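Local coordinates for protein thermostable carboxypeptidase 1 (Pyrococcus furiosus, PDB 1KA2) that removes amino acids one after another from the C-terminus of peptides with broad specificity, as a homodimeric cobalt-dependent metallocarboxypeptidase, at residues 102-105 with 106-110. Numbering follows the deposited sequence.
Sequences PEFI and REVSE
With CG trans to the backbone nitrogen (chi1 -173°) and further bends at chi2 and chi3, the chain of R106 folds back alongside E103, whose own chain turns at chi2 to bring its carboxylate to the guanidinium edge. The two flat groups lie nearly coplanar, 23° apart, and meet as a two-pronged salt bridge: R106 NE donates to the syn side of E103 OE1 at 2.5 Å, while the bond from R106 NH2 to E103 OE2 is bent and weak. The pairing should limit rotation of both end groups. The side facing helix 132-149 is largely apolar. The F104 ring takes V108 CG2 over one face, 4.1 Å from its centroid, in a CH-pi contact, and packs with L141 of that helix, while the E107-R144 salt bridge adds a charged element. Beneath the side chains run the backbone bonds, V108 N to F104 O at 2.9 Å being almost straight (175°), and S109 N to I105 O at 3.1 Å. Far from the metal site, this is the first part of helix 102-124, a surface amphipathic alpha-helix in which an i to i+3 ion pair marks the outer side and an i to i+4 aromatic-aliphatic pair the side turned to helix 132-149.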
loop_
_atom_site.group_PDB
_atom_site.type_symbol
_atom_site.label_atom_id
_atom_site.label_comp_id
_atom_site.label_asym_id
_atom_site.label_seq_id
_atom_site.Cartn_x
_atom_site.Cartn_y
_atom_site.Cartn_z
ATOM N N PRO A 102 10.403 4.482 28.180
ATOM C CA PRO A 102 10.213 5.297 26.979
ATOM C C PRO A 102 11.480 6.060 26.581
ATOM O O PRO A 102 11.715 6.315 25.401
ATOM C CB PRO A 102 9.049 6.223 27.359
ATOM C CG PRO A 102 9.084 6.249 28.862
ATOM C CD PRO A 102 9.395 4.809 29.197
ATOM N N GLU A 103 12.304 6.421 27.557
ATOM C CA GLU A 103 13.528 7.128 27.221
ATOM C C GLU A 103 14.507 6.205 26.514
ATOM O O GLU A 103 15.202 6.623 25.583
ATOM C CB GLU A 103 14.192 7.725 28.465
ATOM C CG GLU A 103 13.758 9.155 28.734
ATOM C CD GLU A 103 13.850 10.043 27.493
ATOM O OE1 GLU A 103 14.187 9.535 26.401
ATOM O OE2 GLU A 103 13.579 11.256 27.606
ATOM N N PHE A 104 14.546 4.951 26.953
ATOM C CA PHE A 104 15.440 3.969 26.370
ATOM C C PHE A 104 15.027 3.650 24.937
ATOM O O PHE A 104 15.876 3.544 24.048
ATOM C CB PHE A 104 15.434 2.700 27.207
ATOM C CG PHE A 104 16.425 1.670 26.747
ATOM C CD1 PHE A 104 17.790 1.927 26.798
ATOM C CD2 PHE A 104 15.995 0.429 26.287
ATOM C CE1 PHE A 104 18.710 0.970 26.404
ATOM C CE2 PHE A 104 16.906 -0.533 25.891
ATOM C CZ PHE A 104 18.269 -0.263 25.951
ATOM N N ILE A 105 13.724 3.488 24.721
ATOM C CA ILE A 105 13.211 3.214 23.388
ATOM C C ILE A 105 13.652 4.354 22.480
ATOM O O ILE A 105 13.957 4.147 21.309
ATOM C CB ILE A 105 11.667 3.121 23.379
ATOM C CG1 ILE A 105 11.233 1.811 24.038
ATOM C CG2 ILE A 105 11.140 3.216 21.952
ATOM C CD1 ILE A 105 9.743 1.562 23.978
ATOM N N ARG A 106 13.699 5.558 23.036
ATOM C CA ARG A 106 14.110 6.732 22.282
ATOM C C ARG A 106 15.594 6.636 21.942
ATOM O O ARG A 106 15.985 6.752 20.777
ATOM C CB ARG A 106 13.846 7.994 23.103
ATOM C CG ARG A 106 14.085 9.282 22.354
ATOM C CD ARG A 106 15.300 9.998 22.885
ATOM N NE ARG A 106 15.143 10.473 24.256
ATOM C CZ ARG A 106 15.328 11.738 24.621
ATOM N NH1 ARG A 106 15.661 12.644 23.710
ATOM N NH2 ARG A 106 15.231 12.088 25.895
ATOM N N GLU A 107 16.414 6.418 22.965
ATOM C CA GLU A 107 17.854 6.311 22.779
ATOM C C GLU A 107 18.171 5.322 21.655
ATOM O O GLU A 107 18.934 5.634 20.742
ATOM C CB GLU A 107 18.515 5.865 24.091
ATOM C CG GLU A 107 20.036 5.834 24.048
ATOM C CD GLU A 107 20.662 5.352 25.348
ATOM O OE1 GLU A 107 21.908 5.282 25.411
ATOM O OE2 GLU A 107 19.919 5.041 26.306
ATOM N N VAL A 108 17.567 4.140 21.721
ATOM C CA VAL A 108 17.784 3.101 20.719
ATOM C C VAL A 108 17.401 3.537 19.307
ATOM O O VAL A 108 18.157 3.319 18.362
ATOM C CB VAL A 108 17.013 1.813 21.083
ATOM C CG1 VAL A 108 16.957 0.869 19.885
ATOM C CG2 VAL A 108 17.699 1.119 22.255
ATOM N N SER A 109 16.228 4.140 19.161
ATOM C CA SER A 109 15.794 4.607 17.850
ATOM C C SER A 109 16.826 5.576 17.299
ATOM O O SER A 109 17.298 5.423 16.173
ATOM C CB SER A 109 14.440 5.312 17.943
ATOM O OG SER A 109 13.380 4.376 17.980
ATOM N N GLU A 110 17.179 6.572 18.101
ATOM C CA GLU A 110 18.165 7.567 17.688
ATOM C C GLU A 110 19.474 6.908 17.285
ATOM O O GLU A 110 19.881 6.979 16.132
ATOM C CB GLU A 110 18.420 8.575 18.820
ATOM C CG GLU A 110 17.421 9.725 18.851
ATOM C CD GLU A 110 17.500 10.564 20.120
ATOM O OE1 GLU A 110 18.605 10.998 20.505
ATOM O OE2 GLU A 110 16.435 10.800 20.723
#